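Long-range contacts in RcdA (Caulobacter vibrioides, PDB 3CTW), which probably serves as a protein-binding adaptor in the regulated, ClpXP-dependent degradation of the cell-cycle regulator CtrA: residues 71-76 with 128-133; 65-70 with 120-125; 28-33 with 80-85. All coordinates share one frame; numbering follows the deposited sequence.

Interaction 1: residues 71-76 with 128-133. With EDO (1,2-ethanediol), chain D; EDO (1,2-ethanediol), chain G.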
loop_
_atom_site.group_PDB
_atom_site.type_symbol
_atom_site.label_atom_id
_atom_site.label_comp_id
_atom_site.label_asym_id
_atom_site.label_seq_id
_atom_site.Cartn_x
_atom_site.Cartn_y
_atom_site.Cartn_z
ATOM N N THR A 71 -5.500 8.292 9.063
ATOM C CA THR A 71 -5.835 7.025 8.412
ATOM C C THR A 71 -5.016 6.816 7.146
ATOM O O THR A 71 -4.637 5.689 6.831
ATOM C CB THR A 71 -7.328 6.901 8.081
ATOM O OG1 THR A 71 -7.730 8.037 7.323
ATOM C CG2 THR A 71 -8.151 6.854 9.337
ATOM N N THR A 72 -4.727 7.910 6.447
ATOM C CA THR A 72 -3.866 7.864 5.279
ATOM C C THR A 72 -2.441 7.503 5.681
ATOM O O THR A 72 -1.854 6.616 5.081
ATOM C CB THR A 72 -3.872 9.187 4.509
ATOM O OG1 THR A 72 -5.222 9.578 4.235
ATOM C CG2 THR A 72 -3.112 9.042 3.206
ATOM N N ARG A 73 -1.918 8.149 6.723
ATOM C CA ARG A 73 -0.570 7.864 7.218
ATOM C C ARG A 73 -0.436 6.392 7.609
ATOM O O ARG A 73 0.565 5.752 7.297
ATOM C CB ARG A 73 -0.216 8.768 8.397
ATOM C CG ARG A 73 1.192 8.592 8.945
ATOM C CD ARG A 73 1.456 9.527 10.135
ATOM N NE ARG A 73 1.474 10.931 9.725
ATOM C CZ ARG A 73 1.073 11.939 10.495
ATOM N NH1 ARG A 73 0.614 11.701 11.721
ATOM N NH2 ARG A 73 1.109 13.185 10.033
ATOM N N LEU A 74 -1.468 5.857 8.257
ATOM C CA LEU A 74 -1.463 4.469 8.708
ATOM C C LEU A 74 -1.595 3.500 7.538
ATOM O O LEU A 74 -1.074 2.387 7.588
ATOM C CB LEU A 74 -2.601 4.227 9.694
ATOM C CG LEU A 74 -2.458 4.781 11.109
ATOM C CD1 LEU A 74 -3.800 4.698 11.792
ATOM C CD2 LEU A 74 -1.401 4.032 11.910
ATOM N N MET A 75 -2.284 3.938 6.485
ATOM C CA MET A 75 -2.424 3.143 5.272
ATOM C C MET A 75 -1.065 2.893 4.633
ATOM O O MET A 75 -0.786 1.776 4.231
ATOM C CB MET A 75 -3.364 3.832 4.279
ATOM C CG MET A 75 -3.679 3.038 3.004
ATOM S SD MET A 75 -2.452 3.245 1.693
ATOM C CE MET A 75 -2.801 4.907 1.104
ATOM N N GLN A 76 -0.229 3.936 4.564
ATOM C CA GLN A 76 1.133 3.834 4.041
ATOM C C GLN A 76 1.991 2.870 4.854
ATOM O O GLN A 76 2.759 2.078 4.301
ATOM C CB GLN A 76 1.801 5.216 4.018
ATOM C CG GLN A 76 1.827 5.906 2.665
ATOM C CD GLN A 76 0.464 6.398 2.235
ATOM O OE1 GLN A 76 -0.492 6.345 3.008
ATOM N NE2 GLN A 76 0.363 6.875 0.992
ATOM N N ARG A 128 1.417 9.156 17.981
ATOM C CA ARG A 128 1.946 7.789 17.893
ATOM C C ARG A 128 2.231 7.442 16.443
ATOM O O ARG A 128 3.254 6.804 16.139
ATOM C CB ARG A 128 0.982 6.751 18.499
ATOM C CG ARG A 128 0.759 6.877 20.003
ATOM C CD ARG A 128 -0.458 6.067 20.459
ATOM N NE ARG A 128 -0.308 4.626 20.255
ATOM C CZ ARG A 128 -1.295 3.737 20.401
ATOM N NH1 ARG A 128 -2.510 4.124 20.749
ATOM N NH2 ARG A 128 -1.074 2.450 20.195
ATOM N N SER A 129 1.340 7.884 15.548
ATOM C CA SER A 129 1.481 7.621 14.110
ATOM C C SER A 129 2.672 8.341 13.493
ATOM O O SER A 129 3.295 7.837 12.565
ATOM C CB SER A 129 0.212 7.998 13.347
ATOM O OG SER A 129 -0.057 9.391 13.411
ATOM N N GLU A 130 2.977 9.521 14.020
ATOM C CA GLU A 130 4.120 10.286 13.568
ATOM C C GLU A 130 5.411 9.580 13.943
ATOM O O GLU A 130 6.342 9.530 13.146
ATOM C CB GLU A 130 4.091 11.696 14.150
ATOM C CG GLU A 130 3.122 12.629 13.443
ATOM C CD GLU A 130 2.924 13.930 14.180
ATOM O OE1 GLU A 130 3.813 14.290 14.983
ATOM O OE2 GLU A 130 1.881 14.587 13.958
ATOM N N ARG A 131 5.462 9.043 15.161
ATOM C CA ARG A 131 6.637 8.326 15.654
ATOM C C ARG A 131 6.805 6.987 14.954
ATOM O O ARG A 131 7.924 6.510 14.761
ATOM C CB ARG A 131 6.567 8.144 17.175
ATOM C CG ARG A 131 7.141 9.305 17.915
ATOM C CD ARG A 131 7.281 8.994 19.387
ATOM N NE ARG A 131 6.092 9.370 20.140
ATOM C CZ ARG A 131 5.099 8.542 20.450
ATOM N NH1 ARG A 131 5.132 7.262 20.083
ATOM N NH2 ARG A 131 4.066 8.999 21.140
ATOM N N LEU A 132 5.681 6.411 14.546
ATOM C CA LEU A 132 5.685 5.162 13.799
ATOM C C LEU A 132 6.141 5.388 12.354
ATOM O O LEU A 132 6.861 4.560 11.792
ATOM C CB LEU A 132 4.294 4.522 13.836
ATOM C CG LEU A 132 4.050 3.294 12.938
ATOM C CD1 LEU A 132 4.876 2.087 13.368
ATOM C CD2 LEU A 132 2.575 2.959 12.928
ATOM N N TYR A 133 5.742 6.525 11.792
ATOM C CA TYR A 133 6.034 6.850 10.412
ATOM C C TYR A 133 7.526 7.012 10.137
ATOM O O TYR A 133 8.068 6.381 9.226
ATOM C CB TYR A 133 5.290 8.119 10.001
ATOM C CG TYR A 133 5.405 8.424 8.532
ATOM C CD1 TYR A 133 4.588 7.781 7.606
ATOM C CD2 TYR A 133 6.335 9.352 8.062
ATOM C CE1 TYR A 133 4.697 8.048 6.251
ATOM C CE2 TYR A 133 6.448 9.625 6.714
ATOM C CZ TYR A 133 5.625 8.971 5.812
ATOM O OH TYR A 133 5.722 9.232 4.466
HETATM C C1 EDO D . 3.621 3.151 0.229
HETATM O O1 EDO D . 4.296 3.350 1.478
HETATM C C2 EDO D . 3.209 1.691 0.135
HETATM O O2 EDO D . 4.339 0.847 0.383
HETATM C C1 EDO G . -5.297 7.229 21.884
HETATM O O1 EDO G . -4.012 6.798 22.378
HETATM C C2 EDO G . -6.409 7.082 22.925
HETATM O O2 EDO G . -7.310 6.039 22.521
#

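Interaction 2: residues 65-70 with 120-125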
loop_
_atom_site.group_PDB
_atom_site.type_symbol
_atom_site.label_atom_id
_atom_site.label_comp_id
_atom_site.label_asym_id
_atom_site.label_seq_id
_atom_site.Cartn_x
_atom_site.Cartn_y
_atom_site.Cartn_z
ATOM N N THR A 65 -10.342 16.737 9.083
ATOM C CA THR A 65 -9.179 16.664 8.202
ATOM C C THR A 65 -8.005 15.926 8.841
ATOM O O THR A 65 -7.247 15.251 8.147
ATOM C CB THR A 65 -8.731 18.056 7.718
ATOM O OG1 THR A 65 -8.466 18.893 8.844
ATOM C CG2 THR A 65 -9.824 18.702 6.849
ATOM N N GLU A 66 -7.881 16.029 10.162
ATOM C CA GLU A 66 -6.815 15.335 10.883
ATOM C C GLU A 66 -7.076 13.845 11.064
ATOM O O GLU A 66 -6.139 13.065 11.266
ATOM C CB GLU A 66 -6.553 15.994 12.235
ATOM C CG GLU A 66 -5.864 17.332 12.145
ATOM C CD GLU A 66 -4.385 17.177 11.827
ATOM O OE1 GLU A 66 -4.073 16.542 10.802
ATOM O OE2 GLU A 66 -3.537 17.668 12.599
ATOM N N SER A 67 -8.347 13.456 10.991
ATOM C CA SER A 67 -8.721 12.053 10.973
ATOM C C SER A 67 -8.301 11.424 9.653
ATOM O O SER A 67 -7.854 10.278 9.631
ATOM C CB SER A 67 -10.227 11.892 11.190
ATOM O OG SER A 67 -10.586 12.304 12.497
ATOM N N MET A 68 -8.403 12.197 8.568
ATOM C CA MET A 68 -8.036 11.722 7.230
ATOM C C MET A 68 -6.534 11.507 7.152
ATOM O O MET A 68 -6.068 10.514 6.581
ATOM C CB MET A 68 -8.421 12.725 6.136
ATOM C CG MET A 68 -9.875 13.163 6.092
ATOM S SD MET A 68 -11.073 11.862 5.740
ATOM C CE MET A 68 -12.547 12.860 5.546
ATOM N N ARG A 69 -5.783 12.445 7.735
ATOM C CA ARG A 69 -4.331 12.405 7.712
ATOM C C ARG A 69 -3.817 11.209 8.498
ATOM O O ARG A 69 -2.862 10.557 8.088
ATOM C CB ARG A 69 -3.736 13.700 8.268
ATOM C CG ARG A 69 -2.243 13.858 7.942
ATOM C CD ARG A 69 -1.569 14.977 8.739
ATOM N NE ARG A 69 -2.369 16.202 8.768
ATOM C CZ ARG A 69 -2.320 17.166 7.851
ATOM N NH1 ARG A 69 -1.499 17.071 6.811
ATOM N NH2 ARG A 69 -3.101 18.233 7.978
ATOM N N LEU A 70 -4.484 10.922 9.611
ATOM C CA LEU A 70 -4.156 9.792 10.455
ATOM C C LEU A 70 -4.356 8.450 9.727
ATOM O O LEU A 70 -3.469 7.592 9.747
ATOM C CB LEU A 70 -5.011 9.858 11.718
ATOM C CG LEU A 70 -4.853 8.775 12.776
ATOM C CD1 LEU A 70 -3.463 8.855 13.355
ATOM C CD2 LEU A 70 -5.911 8.933 13.865
ATOM N N PHE A 120 -8.309 14.592 23.200
ATOM C CA PHE A 120 -7.215 13.830 23.810
ATOM C C PHE A 120 -6.867 12.558 23.023
ATOM O O PHE A 120 -5.696 12.293 22.745
ATOM C CB PHE A 120 -7.610 13.501 25.259
ATOM C CG PHE A 120 -6.632 12.629 25.999
ATOM C CD1 PHE A 120 -5.448 13.150 26.491
ATOM C CD2 PHE A 120 -6.929 11.300 26.257
ATOM C CE1 PHE A 120 -4.554 12.348 27.204
ATOM C CE2 PHE A 120 -6.040 10.494 26.969
ATOM C CZ PHE A 120 -4.852 11.021 27.442
ATOM N N GLY A 121 -7.901 11.819 22.618
ATOM C CA GLY A 121 -7.746 10.534 21.941
ATOM C C GLY A 121 -7.150 10.637 20.560
ATOM O O GLY A 121 -6.239 9.883 20.216
ATOM N N LEU A 122 -7.656 11.595 19.780
ATOM C CA LEU A 122 -7.183 11.831 18.417
ATOM C C LEU A 122 -5.764 12.377 18.449
ATOM O O LEU A 122 -4.924 11.967 17.654
ATOM C CB LEU A 122 -8.108 12.808 17.683
ATOM C CG LEU A 122 -8.192 12.886 16.145
ATOM C CD1 LEU A 122 -6.868 13.278 15.464
ATOM C CD2 LEU A 122 -8.677 11.569 15.593
ATOM N N MET A 123 -5.503 13.277 19.392
ATOM C CA MET A 123 -4.198 13.873 19.526
ATOM C C MET A 123 -3.121 12.833 19.839
ATOM O O MET A 123 -2.026 12.911 19.295
ATOM C CB MET A 123 -4.218 14.970 20.580
ATOM C CG MET A 123 -3.036 15.887 20.476
ATOM S SD MET A 123 -3.246 17.066 19.125
ATOM C CE MET A 123 -4.323 18.265 19.919
ATOM N N ASN A 124 -3.451 11.852 20.687
ATOM C CA ASN A 124 -2.513 10.782 21.060
ATOM C C ASN A 124 -2.143 9.883 19.877
ATOM O O ASN A 124 -0.968 9.625 19.615
ATOM C CB ASN A 124 -3.093 9.899 22.172
ATOM C CG ASN A 124 -3.175 10.597 23.519
ATOM O OD1 ASN A 124 -2.482 11.582 23.769
ATOM N ND2 ASN A 124 -4.018 10.061 24.410
ATOM N N LEU A 125 -3.164 9.403 19.167
ATOM C CA LEU A 125 -2.988 8.512 18.021
ATOM C C LEU A 125 -2.234 9.196 16.895
ATOM O O LEU A 125 -1.516 8.548 16.143
ATOM C CB LEU A 125 -4.343 8.032 17.495
ATOM C CG LEU A 125 -5.206 7.172 18.402
ATOM C CD1 LEU A 125 -6.598 7.111 17.843
ATOM C CD2 LEU A 125 -4.633 5.788 18.559
#

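Interaction 3: residues 28-33 with 80-85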
loop_
_atom_site.group_PDB
_atom_site.type_symbol
_atom_site.label_atom_id
_atom_site.label_comp_id
_atom_site.label_asym_id
_atom_site.label_seq_id
_atom_site.Cartn_x
_atom_site.Cartn_y
_atom_site.Cartn_z
ATOM N N ARG A 28 9.285 -5.869 15.542
ATOM C CA ARG A 28 8.747 -5.033 16.609
ATOM C C ARG A 28 7.855 -3.943 16.032
ATOM O O ARG A 28 6.741 -3.728 16.502
ATOM C CB ARG A 28 9.863 -4.419 17.467
ATOM C CG ARG A 28 9.384 -4.055 18.854
ATOM C CD ARG A 28 10.232 -2.973 19.493
ATOM N NE ARG A 28 11.598 -3.408 19.759
ATOM C CZ ARG A 28 12.657 -3.028 19.049
ATOM N NH1 ARG A 28 12.513 -2.202 18.014
ATOM N NH2 ARG A 28 13.861 -3.475 19.374
ATOM N N THR A 29 8.351 -3.273 14.997
ATOM C CA THR A 29 7.640 -2.157 14.376
ATOM C C THR A 29 6.402 -2.606 13.583
ATOM O O THR A 29 5.497 -1.809 13.335
ATOM C CB THR A 29 8.583 -1.282 13.502
ATOM O OG1 THR A 29 7.864 -0.148 12.998
ATOM C CG2 THR A 29 9.075 -2.053 12.342
ATOM N N PHE A 30 6.361 -3.883 13.203
ATOM C CA PHE A 30 5.149 -4.477 12.626
ATOM C C PHE A 30 4.019 -4.529 13.650
ATOM O O PHE A 30 2.855 -4.279 13.321
ATOM C CB PHE A 30 5.423 -5.894 12.111
ATOM C CG PHE A 30 4.237 -6.530 11.429
ATOM C CD1 PHE A 30 3.987 -6.288 10.093
ATOM C CD2 PHE A 30 3.374 -7.372 12.117
ATOM C CE1 PHE A 30 2.902 -6.859 9.451
ATOM C CE2 PHE A 30 2.288 -7.942 11.476
ATOM C CZ PHE A 30 2.052 -7.680 10.145
ATOM N N GLU A 31 4.370 -4.901 14.880
ATOM C CA GLU A 31 3.401 -5.011 15.963
ATOM C C GLU A 31 2.870 -3.636 16.346
ATOM O O GLU A 31 1.696 -3.491 16.710
ATOM C CB GLU A 31 4.025 -5.684 17.185
ATOM C CG GLU A 31 4.490 -7.108 16.983
ATOM C CD GLU A 31 5.195 -7.655 18.213
ATOM O OE1 GLU A 31 4.860 -7.222 19.342
ATOM O OE2 GLU A 31 6.091 -8.512 18.048
ATOM N N GLU A 32 3.736 -2.625 16.253
ATOM C CA GLU A 32 3.356 -1.241 16.535
ATOM C C GLU A 32 2.394 -0.714 15.476
ATOM O O GLU A 32 1.441 0.012 15.790
ATOM C CB GLU A 32 4.591 -0.337 16.601
ATOM C CG GLU A 32 4.292 1.111 17.017
ATOM C CD GLU A 32 5.514 2.015 16.949
ATOM O OE1 GLU A 32 5.470 3.128 17.510
ATOM O OE2 GLU A 32 6.518 1.611 16.324
ATOM N N GLY A 33 2.646 -1.105 14.227
ATOM C CA GLY A 33 1.842 -0.685 13.097
ATOM C C GLY A 33 0.437 -1.228 13.122
ATOM O O GLY A 33 -0.518 -0.508 12.862
ATOM N N TRP A 80 3.337 -0.785 3.828
ATOM C CA TRP A 80 4.773 -0.969 3.818
ATOM C C TRP A 80 5.142 -2.254 4.566
ATOM O O TRP A 80 5.883 -3.096 4.054
ATOM C CB TRP A 80 5.455 0.254 4.440
ATOM C CG TRP A 80 6.930 0.267 4.212
ATOM C CD1 TRP A 80 7.582 0.848 3.178
ATOM C CD2 TRP A 80 7.939 -0.350 5.030
ATOM N NE1 TRP A 80 8.934 0.641 3.295
ATOM C CE2 TRP A 80 9.178 -0.094 4.424
ATOM C CE3 TRP A 80 7.910 -1.091 6.215
ATOM C CZ2 TRP A 80 10.384 -0.550 4.962
ATOM C CZ3 TRP A 80 9.108 -1.544 6.753
ATOM C CH2 TRP A 80 10.328 -1.270 6.128
ATOM N N LEU A 81 4.591 -2.390 5.769
ATOM C CA LEU A 81 4.859 -3.511 6.659
ATOM C C LEU A 81 4.383 -4.843 6.097
ATOM O O LEU A 81 5.028 -5.867 6.294
ATOM C CB LEU A 81 4.159 -3.272 7.993
ATOM C CG LEU A 81 4.818 -2.554 9.171
ATOM C CD1 LEU A 81 5.503 -1.301 8.736
ATOM C CD2 LEU A 81 3.722 -2.212 10.181
ATOM N N LEU A 82 3.247 -4.832 5.403
ATOM C CA LEU A 82 2.684 -6.056 4.842
ATOM C C LEU A 82 3.447 -6.526 3.601
ATOM O O LEU A 82 3.608 -7.730 3.387
ATOM C CB LEU A 82 1.195 -5.876 4.531
ATOM C CG LEU A 82 0.241 -5.736 5.713
ATOM C CD1 LEU A 82 -1.041 -5.167 5.198
ATOM C CD2 LEU A 82 0.004 -7.060 6.424
ATOM N N VAL A 83 3.932 -5.570 2.810
ATOM C CA VAL A 83 4.746 -5.874 1.636
ATOM C C VAL A 83 6.100 -6.442 2.050
ATOM O O VAL A 83 6.543 -7.460 1.523
ATOM C CB VAL A 83 4.936 -4.637 0.723
ATOM C CG1 VAL A 83 6.033 -4.879 -0.292
ATOM C CG2 VAL A 83 3.642 -4.304 0.009
ATOM N N GLN A 84 6.720 -5.810 3.037
ATOM C CA GLN A 84 7.993 -6.269 3.552
ATOM C C GLN A 84 7.867 -7.631 4.220
ATOM O O GLN A 84 8.823 -8.408 4.217
ATOM C CB GLN A 84 8.587 -5.244 4.516
ATOM C CG GLN A 84 8.933 -3.897 3.889
ATOM C CD GLN A 84 9.950 -4.011 2.770
ATOM O OE1 GLN A 84 9.783 -3.419 1.704
ATOM N NE2 GLN A 84 11.007 -4.775 3.001
ATOM N N ARG A 85 6.689 -7.928 4.774
ATOM C CA ARG A 85 6.422 -9.255 5.330
ATOM C C ARG A 85 6.231 -10.268 4.200
ATOM O O ARG A 85 6.704 -11.402 4.294
ATOM C CB ARG A 85 5.198 -9.253 6.258
ATOM C CG ARG A 85 5.041 -10.563 7.034
ATOM C CD ARG A 85 3.782 -10.630 7.845
ATOM N NE ARG A 85 2.591 -10.594 7.016
ATOM C CZ ARG A 85 1.354 -10.616 7.499
ATOM N NH1 ARG A 85 1.165 -10.686 8.806
ATOM N NH2 ARG A 85 0.307 -10.571 6.682
#

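Interaction 1: residues 71-76 with 128-133
A guanidinium meeting a buried serine hydroxyl edge-on sets this contact apart: Arg-73 NH1 donates to Ser-129 OG at 2.9 Å with an N-H...O angle of 151°, and the oxygen lies in the guanidinium plane. The two segments belong to helices 57-88 and 120-145 of a three-helix bundle, running in roughly the same direction with their local axes 10.2 Å apart and inclined by 29°. Arg-73 spans this gap because its CG stands trans to the backbone N (chi1 -177°); the chain then runs straight before turning about CG-CD to bring NH1 to the serine. Ser-129 OG also bonds to the carbonyl of Leu-126 one turn back on its own helix, a bond in which the hydroxyl must be the donor, consistent with a lone pair being left to accept from the arginine. Glu-130 adds a methylene over one guanidinium face, CG lying 3.7 Å from Arg-73 CZ, while its carboxylate is turned steeply to the guanidinium plane and gives only a long salt bridge, NH1 to OE2 at 3.9 Å. Nearer the backbone, the Tyr-133 ring approaches the arginine stem obliquely. Its CD1 is 3.7 Å from Arg-73 CG, packing the aliphatic stem, while the head is held by the serine. Toward the bundle interior the character changes from polar to apolar: Leu-74, which also packs on Leu-36 and Thr-40 of helix 26-44, reaches Leu-132 through one methyl from each side chain, CD2 to CD2 at 4.2 Å.

Interaction 2: residues 65-70 with 120-125
Leu-70, Leu-122 and Leu-125 form the close part of this contact, where helices 57-88 and 120-145 of the three-helix bundle run side by side at a local angle of 33°. The axes are 10.8 Å apart, and the join buries 211 Å² without a hydrogen bond crossing it. Leu-70 is its centre: with CG trans to the backbone N (chi1 -180°), the side chain extends toward the other helix and divides its two methyls. CD1 lies against the backbone of Leu-125, 3.4 Å from O, whereas CD2 touches Leu-125 CB at 4.1 Å and Leu-122 CD2 at 4.2 Å. The side chains of Leu-70 and Leu-122 overlap side by side while pointing in opposite directions, and helix 26-44 closes over this group, Thr-40 touching Leu-70 while Tyr-43 and Leu-44 touch Leu-122.

Toward the N-terminal end of 65-70 the contact between the two segments thins. Ser-67 offers OG to Leu-122 CD2 by contact alone, its polar partner being the carbonyl of Tyr-63 on the same helix. Glu-66 meets Leu-122 merely through its CB, 4.2 Å from CD1, and is covered instead by Leu-118 and Leu-126. Its charge is used along its own helix, in a salt bridge to the exposed Arg-69. The hydrogen bond within it is straight (N-H...O 179°), Arg-69 NE to Glu-66 OE1 at 2.7 Å, the oxygen lying in the guanidinium plane and being met on its syn side.

Interaction 3: residues 28-33 with 80-85
The Phe-30 ring reaches across to segment 80-85 and is met there by Leu-81, Leu-82 and Arg-85. CG trans to the backbone N (chi1 -176°) carries the ring over, although the CB itself leaves the helix alongside the contact. Leu-81 crosses the ring obliquely, with its CB 3.7 Å from Phe-30 CD1. Leu-82 comes in at the ring edge, near its plane, CD2 lying 4.2 Å from Phe-30 CE1. At the ring's far end, Arg-85 brings NH1 to 3.4 Å from Phe-30 CZ; the guanidinium and ring planes are 37° apart, so the two groups neither stack flat nor stand perpendicular. Leu-81 CB and Arg-85 NH1 lie on opposite sides of the ring plane.

Leu-81 also points at the backbone of segment 28-33, its CD2 3.6 Å from Phe-30 CA and 3.8 Å from Gly-33 CA. The helices, 26-44 and 57-88 of the three-helix bundle, run in largely opposed directions, at 139°, with local axes 10.4 Å apart.

Next to this contact lies the dimer interface, where Leu-82 packs on Val-83 of the second subunit. Arg-85 NH1 forms a salt bridge with Glu-91 of that subunit, and the same Glu-91 packs on Phe-30. No hydrogen bond joins the segments, which meet mostly through hydrocarbon, and the arginine's salt bridge runs to the other subunit, consistent with bundle packing and dimer assembly being coupled at Phe-30.

Overall arrangement
Helix 57-88 takes part in all three contacts, pairing with helix 120-145 in interactions 1 and 2 and with helix 26-44 in interaction 3. Interaction 1 lies about 2 Å from the centre of the chain; its centre is about 10 Å from that of interaction 2 and 12 Å from that of interaction 3. Both neighbours touch it: Ser-129 OG is 3.4 Å from Leu-70 CD1, and Leu-132 CD2 is 3.7 Å from Gly-33 CA. Interactions 2 and 3, centred about 21 Å apart on opposite sides of the chain's centre, do not meet. Ethanediol, probably from the crystallisation liquor, lies about 3 Å from Arg-73, Leu-125 and Phe-30, one side chain in each contact.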